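Putative hydrolase (PDB 3CMN) is a putative hydrolase of largely helical fold, probably a zinc-dependent peptidase of the zincin type, whose substrate is not known. Local coordinates at residues Gln294-Arg297 with Thr298-Asp301; Asp301-Val304 with Phe305-Gly309; Leu131-Leu134 with Ala135-Val138. All coordinates share one frame; numbering follows the deposited sequence.

Contact 1: Gln294-Arg297 with Thr298-Asp301; sequences QRQR and TMLD
R297 reaches both its sequence neighbour T298 and, one turn further along the α-helix 283-307, the carboxylate of D301. CG of R297 stands anti to its backbone nitrogen (chi1 -176°), and bends at the next two torsions lay the guanidinium across T298, with NH1 on the D301 side. One face of that group lies against T298 CA. At its edge, NH1 of R297 meets OD2 of D301 in a weak salt bridge of 3.3 Å, straight at the hydrogen but with guanidinium and carboxylate planes 63° apart. Both ends have stronger partners outside the helix: NH1 also donates to the carbonyl oxygen of D143, and OD2 of D301 is hydrogen-bonded to S145. R297 thus links its own helix to the chain that leads into helix 145-148. Its side chain lies near, without touching, the HExxH sequence H184-H188, whose histidines probably bind zinc as in other zincins; no metal is bound to them here.

The side chain of Q296 meets M299 through carbon alone, CG to CE at 4.0 Å; the bend at chi3 of M299 turns this methyl back over the preceding turn. Alongside, the backbone keeps its i to i+4 bonds, among them L300 N to Q296 O at 3.0 Å. T298 joins through a water that ties three groups together: the water donates to Q294 O, shares a 2.9 Å hydrogen bond with T298 OG1, and accepts from R297 NE at 2.8 Å.

Contact 2: Asp301-Val304 with Phe305-Gly309; sequences DQMV and FRLTG
D301 and F305 lie side by side on the last turns of helix 283-307, where the helix ends in a Schellman motif at G309. The ring carbon CE1 of F305 makes a van der Waals contact with OD1 of D301 at 3.8 Å, with ring and carboxylate planes 64° apart, while OD2 of D301 is hydrogen-bonded to S145. The same ring packs on S145 and L146 of helix 145-148. One residue on, the chain of Q302 is stretched out to its full length (chi1 -179°) and runs alongside R306. Its OE1 lies in the guanidinium plane and accepts from both NE and NH2 of R306, each at 2.9 Å. The two donors approach this oxygen differently: NE is only slightly tilted from the amide plane, whereas NH2 stands well above it. NH1 of R306 meanwhile forms a salt bridge with D311.

M303 adds an apolar contact, SD to CD2 of L307 at 4.1 Å, while its carbonyl takes the L307 amide in a regular helical bond. At V304 the carbonyl oxygen receives a weak bond from T308 N at 3.3 Å and has T308 OG1 3.0 Å away. At G309 phi turns positive (112°), where a side chain would jam against the preceding carbonyl oxygen. With two N-H groups on one amide oxygen and a carboxylate at the remaining nitrogen, the R306 guanidinium is fixed in rotation, and its charge probably polarises the Q302 amide.

Contact 3: Leu131-Leu134 with Ala135-Val138; sequences LGYL and AQRV
Y133 and R137 meet across the C-terminal end of helix 120-135, where the chain leaves the helix. The closely packed side of this turn is its backbone together with A135, L134 and V138. A135 N bonds to L131 O at 2.9 Å, and the carbonyl of L134 accepts twice: V138 N arrives almost in line with the C=O, R137 N from above its plane. A135 and V138 both rest on W82 of helix 79-92, and N162 bonds to their carbonyl oxygens, so W82 and N162 tie the turn to neighbouring parts of the fold.

The other side is only partly exposed, since Y133 and R137 touch L300, and R137 also Q296, of helix 283-307; it is looser in that a single hydrogen bond joins its two side chains. Here chi1 of Y133, 179°, swings the ring toward R137, whose CG sits 4.2 Å above one ring face, offset toward the rim. Further out, R137 CD approaches CZ of Y133 to 3.4 Å. A bend at chi3 then brings NH1 of R137 to OH of Y133, a 3.1 Å hydrogen bond, with ring and guanidinium planes 89° apart. A leucine in place of Y133 would probably leave R137 NH1 without this acceptor, setting the guanidinium free to turn. Because NH1 donates to the phenol oxygen, the nearby positive charge would probably make the hydroxyl somewhat more acidic.

In the fold
From the N terminus, contact 3 comes first, at the point where helix 120-135 gives way to the loop leading to helix 145-148. Contacts 1 and 2 follow much later, end to end on helix 283-307; they share D301, and contact 2 finishes that helix. None closes a long loop, and contact 3 neither nests in nor crosses the other two. The two helices nevertheless pack together in space: L300 of contact 1 lies against Y133, L134 and R137, Q296 packs on R137, and M303 and V304 of contact 2 touch L134, CE of M303 being 3.9 Å from CD1 of L134. Contact 3 additionally reaches helices 20-31 and 79-92, while contacts 1 and 2 border helix 145-148.

Contact 1: Gln294-Arg297 with Thr298-Asp301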
loop_
_atom_site.group_PDB
_atom_site.type_symbol
_atom_site.label_atom_id
_atom_site.label_comp_id
_atom_site.label_asym_id
_atom_site.label_seq_id
_atom_site.Cartn_x
_atom_site.Cartn_y
_atom_site.Cartn_z
ATOM N N GLN A 294 4.908 -9.699 4.989
ATOM C CA GLN A 294 4.189 -9.312 3.779
ATOM C C GLN A 294 2.825 -10.015 3.763
ATOM O O GLN A 294 1.819 -9.425 3.374
ATOM C CB GLN A 294 4.992 -9.707 2.539
ATOM C CG GLN A 294 6.318 -8.976 2.389
ATOM C CD GLN A 294 7.182 -9.544 1.271
ATOM O OE1 GLN A 294 7.551 -10.721 1.287
ATOM N NE2 GLN A 294 7.510 -8.706 0.298
ATOM N N ARG A 295 2.805 -11.278 4.184
ATOM C CA ARG A 295 1.570 -12.057 4.252
ATOM C C ARG A 295 0.657 -11.346 5.239
ATOM O O ARG A 295 -0.557 -11.256 5.050
ATOM C CB ARG A 295 1.847 -13.468 4.784
ATOM C CG ARG A 295 2.913 -14.237 4.018
ATOM C CD ARG A 295 3.403 -15.455 4.811
ATOM N NE ARG A 295 4.478 -16.172 4.122
ATOM C CZ ARG A 295 4.359 -16.710 2.907
ATOM N NH1 ARG A 295 3.212 -16.619 2.236
ATOM N NH2 ARG A 295 5.392 -17.337 2.357
ATOM N N GLN A 296 1.269 -10.844 6.304
ATOM C CA GLN A 296 0.546 -10.134 7.344
ATOM C C GLN A 296 -0.058 -8.825 6.843
ATOM O O GLN A 296 -1.227 -8.549 7.106
ATOM C CB GLN A 296 1.478 -9.856 8.522
ATOM C CG GLN A 296 1.889 -11.105 9.278
ATOM C CD GLN A 296 2.807 -10.812 10.442
ATOM O OE1 GLN A 296 3.994 -10.526 10.267
ATOM N NE2 GLN A 296 2.260 -10.869 11.642
ATOM N N ARG A 297 0.744 -8.026 6.131
ATOM C CA ARG A 297 0.292 -6.739 5.601
ATOM C C ARG A 297 -0.912 -6.925 4.688
ATOM O O ARG A 297 -1.840 -6.114 4.676
ATOM C CB ARG A 297 1.412 -6.062 4.813
ATOM C CG ARG A 297 1.055 -4.668 4.299
ATOM C CD ARG A 297 1.616 -4.419 2.892
ATOM N NE ARG A 297 0.986 -5.276 1.881
ATOM C CZ ARG A 297 -0.215 -5.062 1.339
ATOM N NH1 ARG A 297 -0.941 -4.004 1.692
ATOM N NH2 ARG A 297 -0.704 -5.923 0.454
ATOM N N THR A 298 -0.886 -8.004 3.919
ATOM C CA THR A 298 -1.959 -8.319 2.994
ATOM C C THR A 298 -3.252 -8.624 3.737
ATOM O O THR A 298 -4.327 -8.177 3.346
ATOM C CB THR A 298 -1.561 -9.522 2.124
ATOM O OG1 THR A 298 -0.547 -9.105 1.204
ATOM C CG2 THR A 298 -2.755 -10.066 1.359
ATOM N N MET A 299 -3.142 -9.381 4.819
ATOM C CA MET A 299 -4.316 -9.743 5.596
ATOM C C MET A 299 -4.942 -8.519 6.249
ATOM O O MET A 299 -6.162 -8.366 6.253
ATOM C CB MET A 299 -3.946 -10.782 6.658
ATOM C CG MET A 299 -3.414 -12.074 6.066
ATOM S SD MET A 299 -3.003 -13.328 7.299
ATOM C CE MET A 299 -1.599 -12.558 8.119
ATOM N N LEU A 300 -4.107 -7.643 6.792
ATOM C CA LEU A 300 -4.608 -6.441 7.442
ATOM C C LEU A 300 -5.165 -5.445 6.423
ATOM O O LEU A 300 -6.108 -4.709 6.716
ATOM C CB LEU A 300 -3.500 -5.790 8.277
ATOM C CG LEU A 300 -2.898 -6.615 9.431
ATOM C CD1 LEU A 300 -1.684 -5.881 9.982
ATOM C CD2 LEU A 300 -3.931 -6.852 10.543
ATOM N N ASP A 301 -4.585 -5.415 5.227
ATOM C CA ASP A 301 -5.078 -4.517 4.188
ATOM C C ASP A 301 -6.477 -4.986 3.783
ATOM O O ASP A 301 -7.378 -4.195 3.524
ATOM C CB ASP A 301 -4.140 -4.522 2.983
ATOM C CG ASP A 301 -4.456 -3.418 1.998
ATOM O OD1 ASP A 301 -5.020 -2.377 2.411
ATOM O OD2 ASP A 301 -4.123 -3.581 0.808
HETATM O O HOH W 1 1.982 -7.737 1.056
#

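Contact 2: Asp301-Val304 with Phe305-Gly309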
loop_
_atom_site.group_PDB
_atom_site.type_symbol
_atom_site.label_atom_id
_atom_site.label_comp_id
_atom_site.label_asym_id
_atom_site.label_seq_id
_atom_site.Cartn_x
_atom_site.Cartn_y
_atom_site.Cartn_z
ATOM N N ASP A 301 -4.585 -5.415 5.227
ATOM C CA ASP A 301 -5.078 -4.517 4.188
ATOM C C ASP A 301 -6.477 -4.986 3.783
ATOM O O ASP A 301 -7.378 -4.195 3.524
ATOM C CB ASP A 301 -4.140 -4.522 2.983
ATOM C CG ASP A 301 -4.456 -3.418 1.998
ATOM O OD1 ASP A 301 -5.020 -2.377 2.411
ATOM O OD2 ASP A 301 -4.123 -3.581 0.808
ATOM N N GLN A 302 -6.649 -6.295 3.748
ATOM C CA GLN A 302 -7.928 -6.879 3.409
ATOM C C GLN A 302 -8.944 -6.592 4.523
ATOM O O GLN A 302 -10.099 -6.233 4.256
ATOM C CB GLN A 302 -7.754 -8.375 3.245
ATOM C CG GLN A 302 -9.013 -9.082 2.864
ATOM C CD GLN A 302 -8.780 -10.556 2.722
ATOM O OE1 GLN A 302 -9.455 -11.360 3.355
ATOM N NE2 GLN A 302 -7.809 -10.925 1.897
ATOM N N MET A 303 -8.491 -6.767 5.767
ATOM C CA MET A 303 -9.296 -6.523 6.961
ATOM C C MET A 303 -9.920 -5.133 6.901
ATOM O O MET A 303 -11.097 -4.961 7.233
ATOM C CB MET A 303 -8.413 -6.645 8.219
ATOM C CG MET A 303 -9.095 -6.368 9.580
ATOM S SD MET A 303 -9.491 -4.641 10.022
ATOM C CE MET A 303 -7.896 -4.004 10.475
ATOM N N VAL A 304 -9.134 -4.146 6.480
ATOM C CA VAL A 304 -9.631 -2.777 6.385
ATOM C C VAL A 304 -10.745 -2.659 5.340
ATOM O O VAL A 304 -11.671 -1.874 5.511
ATOM C CB VAL A 304 -8.498 -1.776 6.035
ATOM C CG1 VAL A 304 -9.004 -0.356 6.163
ATOM C CG2 VAL A 304 -7.313 -1.984 6.952
ATOM N N PHE A 305 -10.657 -3.429 4.257
ATOM C CA PHE A 305 -11.703 -3.384 3.236
ATOM C C PHE A 305 -13.017 -3.921 3.802
ATOM O O PHE A 305 -14.061 -3.281 3.685
ATOM C CB PHE A 305 -11.317 -4.203 1.993
ATOM C CG PHE A 305 -10.378 -3.488 1.052
ATOM C CD1 PHE A 305 -8.998 -3.590 1.204
ATOM C CD2 PHE A 305 -10.878 -2.706 0.009
ATOM C CE1 PHE A 305 -8.128 -2.923 0.330
ATOM C CE2 PHE A 305 -10.017 -2.037 -0.868
ATOM C CZ PHE A 305 -8.643 -2.147 -0.705
ATOM N N ARG A 306 -12.957 -5.095 4.420
ATOM C CA ARG A 306 -14.139 -5.739 4.990
ATOM C C ARG A 306 -14.773 -4.938 6.114
ATOM O O ARG A 306 -15.989 -4.933 6.271
ATOM C CB ARG A 306 -13.767 -7.112 5.515
ATOM C CG ARG A 306 -13.200 -8.027 4.459
ATOM C CD ARG A 306 -12.409 -9.102 5.136
ATOM N NE ARG A 306 -11.938 -10.124 4.216
ATOM C CZ ARG A 306 -12.734 -10.904 3.493
ATOM N NH1 ARG A 306 -14.053 -10.779 3.568
ATOM N NH2 ARG A 306 -12.211 -11.842 2.715
ATOM N N LEU A 307 -13.934 -4.278 6.905
ATOM C CA LEU A 307 -14.393 -3.453 8.011
ATOM C C LEU A 307 -15.290 -2.334 7.476
ATOM O O LEU A 307 -16.353 -2.046 8.034
ATOM C CB LEU A 307 -13.180 -2.857 8.726
ATOM C CG LEU A 307 -13.424 -1.930 9.919
ATOM C CD1 LEU A 307 -14.223 -2.657 11.001
ATOM C CD2 LEU A 307 -12.088 -1.455 10.457
ATOM N N THR A 308 -14.857 -1.718 6.378
ATOM C CA THR A 308 -15.604 -0.625 5.763
ATOM C C THR A 308 -16.723 -1.066 4.819
ATOM O O THR A 308 -17.441 -0.230 4.277
ATOM C CB THR A 308 -14.665 0.327 4.996
ATOM O OG1 THR A 308 -13.856 -0.425 4.085
ATOM C CG2 THR A 308 -13.774 1.072 5.962
ATOM N N GLY A 309 -16.873 -2.367 4.602
ATOM C CA GLY A 309 -17.952 -2.813 3.736
ATOM C C GLY A 309 -17.608 -3.430 2.397
ATOM O O GLY A 309 -18.494 -3.574 1.546
#

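Contact 3: Leu131-Leu134 with Ala135-Val138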
loop_
_atom_site.group_PDB
_atom_site.type_symbol
_atom_site.label_atom_id
_atom_site.label_comp_id
_atom_site.label_asym_id
_atom_site.label_seq_id
_atom_site.Cartn_x
_atom_site.Cartn_y
_atom_site.Cartn_z
ATOM N N LEU A 131 -7.944 -0.046 14.864
ATOM C CA LEU A 131 -7.061 0.990 14.365
ATOM C C LEU A 131 -5.809 1.136 15.246
ATOM O O LEU A 131 -4.699 1.322 14.732
ATOM C CB LEU A 131 -7.821 2.313 14.292
ATOM C CG LEU A 131 -7.042 3.531 13.801
ATOM C CD1 LEU A 131 -6.558 3.313 12.355
ATOM C CD2 LEU A 131 -7.944 4.748 13.895
ATOM N N GLY A 132 -5.987 1.051 16.564
ATOM C CA GLY A 132 -4.857 1.154 17.471
ATOM C C GLY A 132 -3.929 -0.017 17.219
ATOM O O GLY A 132 -2.702 0.088 17.329
ATOM N N TYR A 133 -4.524 -1.150 16.865
ATOM C CA TYR A 133 -3.745 -2.330 16.571
ATOM C C TYR A 133 -2.930 -2.090 15.301
ATOM O O TYR A 133 -1.754 -2.438 15.237
ATOM C CB TYR A 133 -4.660 -3.533 16.368
ATOM C CG TYR A 133 -3.893 -4.777 16.028
ATOM C CD1 TYR A 133 -3.130 -5.432 16.993
ATOM C CD2 TYR A 133 -3.873 -5.266 14.724
ATOM C CE1 TYR A 133 -2.360 -6.543 16.667
ATOM C CE2 TYR A 133 -3.109 -6.372 14.384
ATOM C CZ TYR A 133 -2.352 -7.008 15.361
ATOM O OH TYR A 133 -1.570 -8.097 15.035
ATOM N N LEU A 134 -3.570 -1.508 14.289
ATOM C CA LEU A 134 -2.905 -1.202 13.027
ATOM C C LEU A 134 -1.724 -0.269 13.273
ATOM O O LEU A 134 -0.682 -0.415 12.646
ATOM C CB LEU A 134 -3.888 -0.553 12.048
ATOM C CG LEU A 134 -4.898 -1.488 11.373
ATOM C CD1 LEU A 134 -5.856 -0.665 10.530
ATOM C CD2 LEU A 134 -4.172 -2.539 10.507
ATOM N N ALA A 135 -1.890 0.665 14.210
ATOM C CA ALA A 135 -0.840 1.623 14.544
ATOM C C ALA A 135 0.480 1.001 15.025
ATOM O O ALA A 135 1.539 1.626 14.920
ATOM C CB ALA A 135 -1.348 2.628 15.576
ATOM N N GLN A 136 0.439 -0.217 15.546
ATOM C CA GLN A 136 1.673 -0.844 16.004
ATOM C C GLN A 136 2.253 -1.797 14.987
ATOM O O GLN A 136 3.222 -2.499 15.258
ATOM C CB GLN A 136 1.464 -1.593 17.315
ATOM C CG GLN A 136 0.072 -2.039 17.601
ATOM C CD GLN A 136 -0.001 -2.836 18.883
ATOM O OE1 GLN A 136 0.485 -3.970 18.951
ATOM N NE2 GLN A 136 -0.599 -2.247 19.918
ATOM N N ARG A 137 1.665 -1.802 13.800
ATOM C CA ARG A 137 2.128 -2.691 12.764
ATOM C C ARG A 137 2.457 -1.979 11.458
ATOM O O ARG A 137 3.331 -2.415 10.711
ATOM C CB ARG A 137 1.083 -3.783 12.565
ATOM C CG ARG A 137 0.778 -4.524 13.872
ATOM C CD ARG A 137 0.278 -5.902 13.577
ATOM N NE ARG A 137 1.022 -6.438 12.442
ATOM C CZ ARG A 137 0.723 -7.563 11.799
ATOM N NH1 ARG A 137 -0.321 -8.306 12.173
ATOM N NH2 ARG A 137 1.465 -7.936 10.762
ATOM N N VAL A 138 1.781 -0.869 11.191
ATOM C CA VAL A 138 2.032 -0.131 9.965
ATOM C C VAL A 138 3.462 0.409 9.969
ATOM O O VAL A 138 3.985 0.879 10.990
ATOM C CB VAL A 138 1.030 1.038 9.788
ATOM C CG1 VAL A 138 1.321 2.145 10.805
ATOM C CG2 VAL A 138 1.111 1.577 8.380
#